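Local coordinates for protein glycoside Hydrolase (Bacteroides uniformis, PDB 5TA0) that probably cleaves agarose as a family 86 glycoside hydrolase, holding neoagaro-oligosaccharide chains in the cleft of its barrel domain, at residues Ile55-Asn58 and Tyr59-Ser62; Val122-Thr125 and Lys126-Pro129; Asn299-Ala302 and Thr303-Met306; Leu354-Phe357 and Met358-Thr361; Ser613-Lys616 and Gly617-Ile621. All blocks are in the same frame, centred on the assembly; numbering follows the deposited sequence. Where two conformers were deposited one is given.

Interaction 1. Residues Ile55-Asn58 and Tyr59-Ser62; sequences INEN and YWDS. With EDO (1,2-ethanediol), chain J.
W60 and E57 form the tight half of this 3-10 turn. The carbonyl oxygen E57 O lies near the plane of the indole, at its edge, 3.2 Å from W60 CD1, and the same oxygen receives a weak hydrogen bond from W60 N. The aliphatic part of E57 adds to the packing, with its CG 3.8 Å from W60 NE1. Tryptophan suits the place because its broad ring is buried while its single polar atom, NE1, can be satisfied by T54 O. The E57 chain leaves with CG between the backbone N and the carbonyl carbon (chi1 56°) and then runs extended, which carries OE1 to the edge of the Y59 ring, 3.4 Å from Y59 CD2. Carboxylate and ring planes are 60° apart there, and the phenol end reaches on to W377 N. In a second backbone bond D61 N donates to N58 O at 3.1 Å.

The other side is looser and wet. One water donates to both N56 O and D61 OD2, and a second joins N58 O to S62 OG. The N56 amide lies away from Y59-S62; ND2 donates to an ethanediol, 2.9 Å from its O1. On this side D61 is held firmly all the same, OD1 in a salt bridge with R70.

The Y59 side chain lies about 7 Å from a bound galactose, so the turn stands beside the glycan pocket. It follows strand 50-51. Helix 69-76 packs against the indole through L69, R70, L73 and I74, while Y121 of helix 107-123 meets I55 and N56.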
loop_
_atom_site.group_PDB
_atom_site.type_symbol
_atom_site.label_atom_id
_atom_site.label_comp_id
_atom_site.label_asym_id
_atom_site.label_seq_id
_atom_site.Cartn_x
_atom_site.Cartn_y
_atom_site.Cartn_z
ATOM N N ILE A 55 3.865 -19.526 3.402
ATOM C CA ILE A 55 3.482 -20.869 2.937
ATOM C C ILE A 55 3.633 -21.968 3.983
ATOM O O ILE A 55 2.981 -23.009 3.868
ATOM C CB ILE A 55 4.225 -21.272 1.635
ATOM C CG1 ILE A 55 5.729 -21.459 1.872
ATOM C CG2 ILE A 55 3.945 -20.264 0.539
ATOM C CD1 ILE A 55 6.478 -21.939 0.646
ATOM N N ASN A 56 4.431 -21.716 5.024
ATOM C CA ASN A 56 4.817 -22.755 5.991
ATOM C C ASN A 56 4.183 -22.615 7.364
ATOM O O ASN A 56 4.404 -23.451 8.221
ATOM C CB ASN A 56 6.340 -22.919 6.096
ATOM C CG ASN A 56 7.049 -21.642 6.479
ATOM O OD1 ASN A 56 6.778 -20.571 5.932
ATOM N ND2 ASN A 56 7.976 -21.749 7.403
ATOM N N GLU A 57 3.394 -21.574 7.601
ATOM C CA GLU A 57 2.726 -21.476 8.905
ATOM C C GLU A 57 1.871 -22.764 9.072
ATOM O O GLU A 57 1.254 -23.240 8.120
ATOM C CB GLU A 57 1.968 -20.148 9.064
ATOM C CG GLU A 57 0.947 -19.800 8.034
ATOM C CD GLU A 57 0.207 -18.543 8.401
ATOM O OE1 GLU A 57 -0.712 -18.679 9.221
ATOM O OE2 GLU A 57 0.545 -17.448 7.891
ATOM N N ASN A 58 1.857 -23.274 10.310
ATOM C CA ASN A 58 1.195 -24.553 10.606
ATOM C C ASN A 58 -0.336 -24.489 10.545
ATOM O O ASN A 58 -1.007 -25.514 10.471
ATOM C CB ASN A 58 1.730 -25.233 11.904
ATOM C CG ASN A 58 1.393 -24.502 13.201
ATOM O OD1 ASN A 58 0.508 -23.661 13.258
ATOM N ND2 ASN A 58 2.118 -24.867 14.266
ATOM N N TYR A 59 -0.866 -23.273 10.519
ATOM C CA TYR A 59 -2.302 -23.023 10.456
ATOM C C TYR A 59 -2.950 -23.481 9.140
ATOM O O TYR A 59 -4.158 -23.666 9.086
ATOM C CB TYR A 59 -2.604 -21.532 10.691
ATOM C CG TYR A 59 -2.282 -20.990 12.069
ATOM C CD1 TYR A 59 -2.465 -21.771 13.240
ATOM C CD2 TYR A 59 -1.825 -19.680 12.224
ATOM C CE1 TYR A 59 -2.193 -21.257 14.490
ATOM C CE2 TYR A 59 -1.559 -19.161 13.484
ATOM C CZ TYR A 59 -1.739 -19.962 14.606
ATOM O OH TYR A 59 -1.474 -19.417 15.845
ATOM N N TRP A 60 -2.168 -23.683 8.074
ATOM C CA TRP A 60 -2.692 -24.276 6.857
ATOM C C TRP A 60 -3.139 -25.736 7.016
ATOM O O TRP A 60 -3.881 -26.212 6.182
ATOM C CB TRP A 60 -1.647 -24.296 5.747
ATOM C CG TRP A 60 -1.240 -22.970 5.168
ATOM C CD1 TRP A 60 -0.079 -22.294 5.408
ATOM C CD2 TRP A 60 -1.956 -22.201 4.173
ATOM N NE1 TRP A 60 -0.046 -21.134 4.659
ATOM C CE2 TRP A 60 -1.171 -21.059 3.883
ATOM C CE3 TRP A 60 -3.177 -22.372 3.504
ATOM C CZ2 TRP A 60 -1.570 -20.099 2.971
ATOM C CZ3 TRP A 60 -3.568 -21.437 2.603
ATOM C CH2 TRP A 60 -2.763 -20.293 2.333
ATOM N N ASP A 61 -2.654 -26.401 8.054
ATOM C CA ASP A 61 -2.613 -27.867 8.089
ATOM C C ASP A 61 -3.436 -28.510 9.177
ATOM O O ASP A 61 -3.318 -29.727 9.390
ATOM C CB ASP A 61 -1.154 -28.275 8.222
ATOM C CG ASP A 61 -0.343 -27.807 7.022
ATOM O OD1 ASP A 61 -0.739 -28.129 5.898
ATOM O OD2 ASP A 61 0.622 -27.074 7.233
ATOM N N SER A 62 -4.278 -27.754 9.858
ATOM C CA SER A 62 -5.179 -28.335 10.856
ATOM C C SER A 62 -6.422 -27.487 11.052
ATOM O O SER A 62 -6.391 -26.261 10.841
ATOM C CB SER A 62 -4.467 -28.532 12.185
ATOM O OG SER A 62 -4.076 -27.310 12.766
HETATM C C1 EDO J . 9.220 -18.009 8.751
HETATM O O1 EDO J . 9.048 -19.072 7.822
HETATM C C2 EDO J . 9.435 -16.725 7.991
HETATM O O2 EDO J . 10.743 -16.684 7.423
HETATM O O HOH W 1 3.659 -26.092 7.452
HETATM O O HOH W 2 -1.515 -27.346 12.522
#

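Interaction 2. Residues Val122-Thr125 and Lys126-Pro129; sequences VQNT and KVHP. With EDO (1,2-ethanediol), chain B.
H128 lays its imidazole over the backbone of T125. T125 CA stands 3.8 Å from the ring centroid and only 17° off the ring normal, a CH-pi contact, and the carbonyl oxygen N124 O covers the same face nearer the rim. V122 O comes to the ring edge, 3.2 Å from H128 CE1. Histidine fits because it offers a flat face to this backbone and still has an N-H for an acceptor: NE2 bonds to Y121 O. H128 CG lies anti to the carbonyl carbon (chi1 -61°), and the ring is thereby folded back over the residues before it.

A second grip involves side chains alone. K126 doubles back, bent at chi4 (-73°), and its ammonium NZ donates to N124 OD1 at 2.7 Å, tilted from the carbonyl plane. The other arm of that amide, N124 ND2, packs 3.5 Å from V127 CG1, so the asparagine is flanked by a charge and a buried methyl. Two backbone bonds accompany them, V127 N to N124 O and H128 N to T125 O, each 3.2 Å long. On the open surface P129 O accepts a bond from an ethanediol.

N124 is the centre of an inverse gamma turn, closed by a weak bond from T125 N to Q123 O. Together with the 3-10 turn at H128, it begins the connection from helix 107-123 to strand 134-140 of the barrel.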
loop_
_atom_site.group_PDB
_atom_site.type_symbol
_atom_site.label_atom_id
_atom_site.label_comp_id
_atom_site.label_asym_id
_atom_site.label_seq_id
_atom_site.Cartn_x
_atom_site.Cartn_y
_atom_site.Cartn_z
ATOM N N VAL A 122 13.364 -27.607 5.971
ATOM C CA VAL A 122 13.888 -28.617 5.060
ATOM C C VAL A 122 13.039 -29.891 5.062
ATOM O O VAL A 122 12.819 -30.468 3.991
ATOM C CB VAL A 122 15.362 -28.914 5.421
ATOM C CG1 VAL A 122 15.847 -30.227 4.799
ATOM C CG2 VAL A 122 16.242 -27.742 5.000
ATOM N N GLN A 123 12.566 -30.304 6.232
ATOM C CA GLN A 123 11.729 -31.509 6.351
ATOM C C GLN A 123 10.284 -31.290 5.922
ATOM O O GLN A 123 9.544 -32.258 5.685
ATOM C CB GLN A 123 11.771 -32.059 7.780
ATOM C CG GLN A 123 13.156 -32.584 8.147
ATOM C CD GLN A 123 13.304 -33.003 9.600
ATOM O OE1 GLN A 123 12.545 -32.590 10.473
ATOM N NE2 GLN A 123 14.315 -33.813 9.866
ATOM N N ASN A 124 9.862 -30.030 5.795
ATOM C CA ASN A 124 8.475 -29.694 5.464
ATOM C C ASN A 124 8.313 -29.675 3.947
ATOM O O ASN A 124 8.021 -28.660 3.325
ATOM C CB ASN A 124 8.098 -28.347 6.105
ATOM C CG ASN A 124 6.605 -28.129 6.188
ATOM O OD1 ASN A 124 5.805 -28.949 5.735
ATOM N ND2 ASN A 124 6.204 -26.996 6.803
ATOM N N THR A 125 8.470 -30.853 3.343
ATOM C CA THR A 125 8.519 -30.951 1.902
ATOM C C THR A 125 7.201 -30.578 1.217
ATOM O O THR A 125 7.225 -30.172 0.070
ATOM C CB THR A 125 8.959 -32.358 1.455
ATOM O OG1 THR A 125 8.070 -33.304 2.030
ATOM C CG2 THR A 125 10.385 -32.630 1.908
ATOM N N LYS A 126 6.074 -30.692 1.920
ATOM C CA LYS A 126 4.784 -30.365 1.318
ATOM C C LYS A 126 4.675 -28.887 0.936
ATOM O O LYS A 126 3.916 -28.542 0.051
ATOM C CB LYS A 126 3.608 -30.758 2.232
ATOM C CG LYS A 126 3.495 -29.939 3.505
ATOM C CD LYS A 126 2.419 -30.482 4.426
ATOM C CE LYS A 126 2.311 -29.684 5.716
ATOM N NZ LYS A 126 3.433 -29.892 6.671
ATOM N N VAL A 127 5.445 -28.016 1.584
ATOM C CA VAL A 127 5.337 -26.602 1.275
ATOM C C VAL A 127 6.296 -26.176 0.168
ATOM O O VAL A 127 6.101 -25.131 -0.429
ATOM C CB VAL A 127 5.532 -25.702 2.514
ATOM C CG1 VAL A 127 4.703 -26.186 3.700
ATOM C CG2 VAL A 127 7.008 -25.494 2.863
ATOM N N HIS A 128 7.337 -26.968 -0.134
ATOM C CA HIS A 128 8.361 -26.507 -1.065
ATOM C C HIS A 128 7.832 -26.136 -2.467
ATOM O O HIS A 128 8.284 -25.158 -3.050
ATOM C CB HIS A 128 9.508 -27.511 -1.169
ATOM C CG HIS A 128 10.209 -27.739 0.137
ATOM N ND1 HIS A 128 11.058 -28.801 0.352
ATOM C CD2 HIS A 128 10.161 -27.063 1.312
ATOM C CE1 HIS A 128 11.505 -28.771 1.592
ATOM N NE2 HIS A 128 10.974 -27.725 2.202
ATOM N N PRO A 129 6.831 -26.891 -2.991
ATOM C CA PRO A 129 6.270 -26.521 -4.298
ATOM C C PRO A 129 5.559 -25.164 -4.336
ATOM O O PRO A 129 5.294 -24.669 -5.427
ATOM C CB PRO A 129 5.297 -27.667 -4.600
ATOM C CG PRO A 129 5.857 -28.830 -3.853
ATOM C CD PRO A 129 6.327 -28.214 -2.560
HETATM C C1 EDO B . 0.729 -25.459 -6.543
HETATM O O1 EDO B . 0.140 -26.429 -7.410
HETATM C C2 EDO B . 2.067 -25.989 -6.074
HETATM O O2 EDO B . 3.029 -25.658 -7.073
#

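Interaction 3. Residues Asn299-Ala302 and Thr303-Met306; sequences NMEA and TMDM. With EDO (1,2-ethanediol), chain U.
The carboxylate of D305 has E301 O over one face, 3.3 Å from D305 CG, while its two oxygens are taken up by cations: OD1 by K529 and R360, OD2 by R563. The amide of N299 is engaged at both ends. Its OD1 accepts from an ethanediol hydroxyl, 2.9 Å from O1, and from a water that also hydrogen-bonds to T303 OG1, while ND2 donates to F603 O. The carboxylate of E301 is shared among R563, R360 and Q356. It comes within 4.9 Å of D305, OE1 to OD1, and the surrounding cations probably offset the repulsion one helical turn apart.

Another flank is apolar. M300 and M304 lie side by side, pointing the same way, and meet at their methyls, CE to CE, at 3.8 Å. Each is bent at its last torsion (chi3 -78° and -73°), as flexible thioethers allow, and they pack against F357 of helix 340-358. A302 packs on F603 and V605 of strand 602-609, where a small side chain is consistent with close approach.

Successive i to i+4 backbone bonds hold the spine: T303 N to N299 O at 3.1 Å, and M304 N to M300 O at 3.0 Å. This is a buried alpha-helix of an alpha/beta barrel, with one methionine flank and one of acids paired with cations, wedged between a neighbouring barrel helix and strands of the C-terminal beta domain.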
loop_
_atom_site.group_PDB
_atom_site.type_symbol
_atom_site.label_atom_id
_atom_site.label_comp_id
_atom_site.label_asym_id
_atom_site.label_seq_id
_atom_site.Cartn_x
_atom_site.Cartn_y
_atom_site.Cartn_z
ATOM N N ASN A 299 -6.445 12.148 0.132
ATOM C CA ASN A 299 -5.508 12.208 1.279
ATOM C C ASN A 299 -4.246 11.349 1.050
ATOM O O ASN A 299 -3.136 11.854 1.130
ATOM C CB ASN A 299 -6.260 11.837 2.563
ATOM C CG ASN A 299 -5.380 11.815 3.795
ATOM O OD1 ASN A 299 -5.052 10.747 4.313
ATOM N ND2 ASN A 299 -4.951 12.979 4.250
ATOM N N MET A 300 -4.411 10.067 0.747
ATOM C CA MET A 300 -3.230 9.223 0.502
ATOM C C MET A 300 -2.442 9.658 -0.730
ATOM O O MET A 300 -1.227 9.488 -0.776
ATOM C CB MET A 300 -3.599 7.738 0.444
ATOM C CG MET A 300 -4.428 7.311 -0.732
ATOM S SD MET A 300 -5.029 5.615 -0.630
ATOM C CE MET A 300 -3.577 4.683 -1.080
ATOM N N GLU A 301 -3.114 10.283 -1.686
ATOM C CA GLU A 301 -2.390 10.853 -2.818
ATOM C C GLU A 301 -1.399 11.942 -2.355
ATOM O O GLU A 301 -0.279 12.056 -2.854
ATOM C CB GLU A 301 -3.369 11.442 -3.846
ATOM C CG GLU A 301 -4.240 10.425 -4.573
ATOM C CD GLU A 301 -3.442 9.453 -5.415
ATOM O OE1 GLU A 301 -2.534 9.891 -6.143
ATOM O OE2 GLU A 301 -3.705 8.244 -5.307
ATOM N N ALA A 302 -1.834 12.751 -1.386
ATOM C CA ALA A 302 -0.991 13.805 -0.824
ATOM C C ALA A 302 0.182 13.222 -0.026
ATOM O O ALA A 302 1.298 13.702 -0.143
ATOM C CB ALA A 302 -1.818 14.749 0.032
ATOM N N THR A 303 -0.108 12.201 0.777
ATOM C CA THR A 303 0.941 11.538 1.541
ATOM C C THR A 303 2.041 11.020 0.613
ATOM O O THR A 303 3.222 11.299 0.790
ATOM C CB THR A 303 0.340 10.369 2.333
ATOM O OG1 THR A 303 -0.759 10.861 3.125
ATOM C CG2 THR A 303 1.357 9.703 3.214
ATOM N N MET A 304 1.621 10.253 -0.385
ATOM C CA MET A 304 2.601 9.621 -1.300
ATOM C C MET A 304 3.340 10.639 -2.169
ATOM O O MET A 304 4.549 10.539 -2.336
ATOM C CB MET A 304 1.929 8.544 -2.124
ATOM C CG MET A 304 1.456 7.372 -1.298
ATOM S SD MET A 304 0.803 5.974 -2.234
ATOM C CE MET A 304 -0.737 6.668 -2.752
ATOM N N ASP A 305 2.620 11.652 -2.650
ATOM C CA ASP A 305 3.276 12.748 -3.393
ATOM C C ASP A 305 4.331 13.482 -2.570
ATOM O O ASP A 305 5.359 13.888 -3.115
ATOM C CB ASP A 305 2.253 13.768 -3.935
ATOM C CG ASP A 305 1.561 13.319 -5.231
ATOM O OD1 ASP A 305 1.745 12.162 -5.669
ATOM O OD2 ASP A 305 0.789 14.137 -5.783
ATOM N N MET A 306 4.102 13.660 -1.274
ATOM C CA MET A 306 5.053 14.379 -0.464
ATOM C C MET A 306 6.337 13.596 -0.241
ATOM O O MET A 306 7.432 14.140 -0.333
ATOM C CB MET A 306 4.398 14.754 0.866
ATOM C CG MET A 306 5.132 15.850 1.594
ATOM S SD MET A 306 4.087 16.719 2.789
ATOM C CE MET A 306 5.090 18.183 3.075
HETATM C C1 EDO U . -7.272 9.846 7.470
HETATM O O1 EDO U . -6.168 10.580 6.992
HETATM C C2 EDO U . -6.962 9.289 8.833
HETATM O O2 EDO U . -7.260 7.919 8.754
HETATM O O HOH W 3 -2.790 9.133 3.979
#

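Interaction 4. Residues Leu354-Phe357 and Met358-Thr361; sequences LMQF and MERT
Apolar packing comes first: L354 meets M358 one turn on, with L354 CG 3.6 Å from M358 SD and L354 CD1 touching the sulfur as well. The two chains cross obliquely. M358 bends at chi3 (66°), and the pliable thioether fits among F48, F43 and W417. F357 turns its ring edge-to-face against Y326.

Backbone bonds follow. M358 N donates to L354 O at 2.9 Å. E359 N then divides itself between M355 O, at 3.2 Å, and a weak bond to Q356 O, and R360 N reaches F357 O at 2.9 Å. The helical pattern tightens here from i+4 to i+3, and a type I turn runs from M358 to T361.

Polar side chains form the third group. A water in the plane of the R360 guanidinium accepts from NE at 2.8 Å and also lies 2.8 Å from Q356 O. Farther out, R360 pairs with E308 among the acids of helix 298-315, and E359 with R592.

The charges of this helix end are thus shared in a network of acids and bases, which probably offsets the cost of burying R360 beside methionine and leucine.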
loop_
_atom_site.group_PDB
_atom_site.type_symbol
_atom_site.label_atom_id
_atom_site.label_comp_id
_atom_site.label_asym_id
_atom_site.label_seq_id
_atom_site.Cartn_x
_atom_site.Cartn_y
_atom_site.Cartn_z
ATOM N N LEU A 354 -5.851 -0.281 -3.276
ATOM C CA LEU A 354 -5.210 -1.052 -4.333
ATOM C C LEU A 354 -5.239 -0.318 -5.656
ATOM O O LEU A 354 -4.224 -0.218 -6.325
ATOM C CB LEU A 354 -5.848 -2.418 -4.483
ATOM C CG LEU A 354 -5.391 -3.233 -5.701
ATOM C CD1 LEU A 354 -3.876 -3.421 -5.748
ATOM C CD2 LEU A 354 -6.056 -4.596 -5.689
ATOM N N MET A 355 -6.399 0.194 -6.045
ATOM C CA MET A 355 -6.475 0.944 -7.308
ATOM C C MET A 355 -5.481 2.121 -7.325
ATOM O O MET A 355 -4.811 2.395 -8.337
ATOM C CB MET A 355 -7.902 1.453 -7.532
ATOM C CG MET A 355 -8.907 0.345 -7.799
ATOM S SD MET A 355 -8.763 -0.389 -9.418
ATOM C CE MET A 355 -9.566 0.825 -10.488
ATOM N N GLN A 356 -5.354 2.808 -6.197
ATOM C CA GLN A 356 -4.449 3.957 -6.106
ATOM C C GLN A 356 -2.997 3.512 -6.161
ATOM O O GLN A 356 -2.205 4.151 -6.847
ATOM C CB GLN A 356 -4.765 4.817 -4.882
ATOM C CG GLN A 356 -6.200 5.369 -4.973
ATOM C CD GLN A 356 -6.617 6.311 -3.881
ATOM O OE1 GLN A 356 -7.621 6.069 -3.182
ATOM N NE2 GLN A 356 -5.904 7.422 -3.754
ATOM N N PHE A 357 -2.659 2.362 -5.580
ATOM C CA PHE A 357 -1.277 1.851 -5.688
ATOM C C PHE A 357 -0.968 1.409 -7.119
ATOM O O PHE A 357 0.149 1.656 -7.606
ATOM C CB PHE A 357 -1.017 0.681 -4.737
ATOM C CG PHE A 357 -1.259 1.007 -3.274
ATOM C CD1 PHE A 357 -0.847 2.227 -2.701
ATOM C CD2 PHE A 357 -1.888 0.075 -2.476
ATOM C CE1 PHE A 357 -1.076 2.502 -1.361
ATOM C CE2 PHE A 357 -2.094 0.339 -1.156
ATOM C CZ PHE A 357 -1.711 1.549 -0.601
ATOM N N MET A 358 -1.960 0.859 -7.796
ATOM C CA MET A 358 -1.791 0.425 -9.205
ATOM C C MET A 358 -1.459 1.620 -10.095
ATOM O O MET A 358 -0.714 1.469 -11.081
ATOM C CB MET A 358 -3.054 -0.296 -9.673
ATOM C CG MET A 358 -3.177 -1.708 -9.118
ATOM S SD MET A 358 -4.857 -2.405 -9.124
ATOM C CE MET A 358 -5.155 -2.510 -10.878
ATOM N N GLU A 359 -1.971 2.801 -9.770
ATOM C CA GLU A 359 -1.638 4.014 -10.515
ATOM C C GLU A 359 -0.185 4.417 -10.389
ATOM O O GLU A 359 0.251 5.231 -11.195
ATOM C CB GLU A 359 -2.464 5.212 -10.079
ATOM C CG GLU A 359 -3.921 5.108 -10.364
ATOM C CD GLU A 359 -4.686 6.302 -9.853
ATOM O OE1 GLU A 359 -4.230 7.452 -10.053
ATOM O OE2 GLU A 359 -5.741 6.068 -9.267
ATOM N N ARG A 360 0.528 3.928 -9.357
ATOM C CA ARG A 360 1.961 4.227 -9.143
ATOM C C ARG A 360 2.820 3.030 -9.184
ATOM O O ARG A 360 3.837 2.941 -8.489
ATOM C CB ARG A 360 2.193 4.759 -7.729
ATOM C CG ARG A 360 1.422 5.950 -7.457
ATOM C CD ARG A 360 1.846 6.570 -6.135
ATOM N NE ARG A 360 0.913 7.629 -5.932
ATOM C CZ ARG A 360 1.186 8.888 -5.610
ATOM N NH1 ARG A 360 2.429 9.306 -5.370
ATOM N NH2 ARG A 360 0.167 9.727 -5.478
ATOM N N THR A 361 2.432 2.055 -9.986
ATOM C CA THR A 361 3.077 0.792 -9.987
ATOM C C THR A 361 4.591 0.879 -10.247
ATOM O O THR A 361 5.351 0.064 -9.735
ATOM C CB THR A 361 2.351 -0.181 -10.948
ATOM O OG1 THR A 361 2.932 -1.477 -10.859
ATOM C CG2 THR A 361 2.380 0.305 -12.399
HETATM O O HOH W 4 -1.682 6.849 -6.546
#

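Interaction 5. Residues Ser613-Lys616 and Gly617-Ile621; sequences SILK and GNNTI. With EDO (1,2-ethanediol), chain T.
A paired amide-to-backbone hydrogen bond marks the turn into strand 619-624 of the C-terminal beta domain. N619 holds K616 by both of its backbone polar atoms. N619 OD1 accepts from K616 N at 2.8 Å, in the carbonyl plane and on a lone pair, with a nearly straight N-H...O angle of 166°. N619 ND2 donates back to K616 O at 2.9 Å, this time from above the carbonyl plane. A primary amide suits the task because it carries an acceptor and a donor side by side, as the N-H and C=O of a single residue do on one side of a strand. N619 CG stands beside the backbone N (chi1 -59°), and the amide is turned by chi2 of -82° toward the incoming loop.

The amide is buried, and both ends have further partners: OD1 also accepts from N581 ND2, and ND2 reaches I549 O of the adjoining strand. L615 crosses it at about a right angle and brings CD2 to 3.8 Å from N619 OD1, while the leucine itself packs on M637 and I639 of strand 631-642.

K616 behaves differently. Its long chain bends at chi3 and lays CE 3.5 Å from N618 O, suiting an exposed position where methylenes can cover a carbonyl and the ammonium can remain outside. G617 makes the bend and hydrogen-bonds through its backbone with V552. The N618 amide holds both hydroxyls of one ethanediol: N618 OD1, which also accepts from N551 N, takes a bond from O2 at 2.8 Å, and N618 ND2 donates to O1 at 2.8 Å.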
loop_
_atom_site.group_PDB
_atom_site.type_symbol
_atom_site.label_atom_id
_atom_site.label_comp_id
_atom_site.label_asym_id
_atom_site.label_seq_id
_atom_site.Cartn_x
_atom_site.Cartn_y
_atom_site.Cartn_z
ATOM N N SER A 613 -1.821 22.171 -24.733
ATOM C CA SER A 613 -1.212 23.267 -25.495
ATOM C C SER A 613 -0.616 24.380 -24.654
ATOM O O SER A 613 0.241 25.103 -25.145
ATOM C CB SER A 613 -2.214 23.850 -26.500
ATOM O OG SER A 613 -3.292 24.514 -25.849
ATOM N N ILE A 614 -1.053 24.527 -23.398
ATOM C CA ILE A 614 -0.508 25.524 -22.467
ATOM C C ILE A 614 0.870 25.124 -21.942
ATOM O O ILE A 614 1.651 25.986 -21.506
ATOM C CB ILE A 614 -1.479 25.718 -21.246
ATOM C CG1 ILE A 614 -2.824 26.291 -21.737
ATOM C CG2 ILE A 614 -0.873 26.576 -20.140
ATOM C CD1 ILE A 614 -3.876 26.450 -20.649
ATOM N N LEU A 615 1.155 23.832 -21.944
ATOM C CA LEU A 615 2.402 23.328 -21.354
ATOM C C LEU A 615 3.584 23.488 -22.300
ATOM O O LEU A 615 3.435 23.516 -23.528
ATOM C CB LEU A 615 2.253 21.858 -20.969
ATOM C CG LEU A 615 1.179 21.576 -19.927
ATOM C CD1 LEU A 615 1.110 20.076 -19.729
ATOM C CD2 LEU A 615 1.430 22.285 -18.603
ATOM N N LYS A 616 4.756 23.543 -21.700
ATOM C CA LYS A 616 6.032 23.656 -22.411
ATOM C C LYS A 616 7.006 22.703 -21.740
ATOM O O LYS A 616 6.622 21.898 -20.896
ATOM C CB LYS A 616 6.580 25.090 -22.287
ATOM C CG LYS A 616 5.667 26.214 -22.700
ATOM C CD LYS A 616 6.496 27.482 -22.856
ATOM C CE LYS A 616 6.951 28.091 -21.557
ATOM N NZ LYS A 616 7.355 29.516 -21.799
ATOM N N GLY A 617 8.287 22.803 -22.072
ATOM C CA GLY A 617 9.318 22.035 -21.362
ATOM C C GLY A 617 9.573 22.542 -19.967
ATOM O O GLY A 617 9.674 21.749 -19.024
ATOM N N ASN A 618 9.682 23.866 -19.821
ATOM C CA ASN A 618 9.847 24.490 -18.510
ATOM C C ASN A 618 8.596 25.277 -18.189
ATOM O O ASN A 618 8.171 26.170 -18.951
ATOM C CB ASN A 618 11.086 25.399 -18.480
ATOM C CG ASN A 618 12.389 24.642 -18.686
ATOM O OD1 ASN A 618 12.483 23.436 -18.481
ATOM N ND2 ASN A 618 13.419 25.368 -19.161
ATOM N N ASN A 619 7.963 24.940 -17.076
ATOM C CA ASN A 619 6.626 25.421 -16.753
ATOM C C ASN A 619 6.596 26.154 -15.440
ATOM O O ASN A 619 7.199 25.696 -14.458
ATOM C CB ASN A 619 5.663 24.241 -16.669
ATOM C CG ASN A 619 5.606 23.468 -17.958
ATOM O OD1 ASN A 619 4.895 23.867 -18.879
ATOM N ND2 ASN A 619 6.364 22.396 -18.056
ATOM N N THR A 620 5.848 27.252 -15.395
ATOM C CA THR A 620 5.690 28.053 -14.188
ATOM C C THR A 620 4.223 27.933 -13.753
ATOM O O THR A 620 3.327 28.277 -14.533
ATOM C CB THR A 620 6.086 29.519 -14.487
ATOM O OG1 THR A 620 7.442 29.560 -14.963
ATOM C CG2 THR A 620 5.949 30.390 -13.244
ATOM N N ILE A 621 3.982 27.444 -12.525
ATOM C CA ILE A 621 2.655 27.191 -11.992
ATOM C C ILE A 621 2.469 28.133 -10.806
ATOM O O ILE A 621 3.213 28.030 -9.825
ATOM C CB ILE A 621 2.512 25.710 -11.576
ATOM C CG1 ILE A 621 2.563 24.821 -12.837
ATOM C CG2 ILE A 621 1.225 25.508 -10.782
ATOM C CD1 ILE A 621 2.829 23.341 -12.595
HETATM C C1 EDO T . 16.488 23.418 -19.693
HETATM O O1 EDO T . 16.178 24.708 -19.238
HETATM C C2 EDO T . 16.320 22.344 -18.653
HETATM O O2 EDO T . 14.967 22.267 -18.255
#

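Overall arrangement
Interactions 3 and 4 are the core pair. Their helices, 298-315 and 340-358, lie side by side, with interaction centres 12 Å apart, and are joined by charged and apolar contacts between the two helices, so charge is buried in shared networks. Interactions 1 and 2 belong to the outer rim of the barrel, where the turns touch through I55 with V127 and D61 with K126. There polar contacts are more mixed: carbonyl-ring contacts, bridging waters and single ion pairs. Interaction 5 stands apart in the C-terminal beta domain, about 56 Å from interaction 1 between centres, and relies on paired amide-to-backbone hydrogen bonds at a strand start.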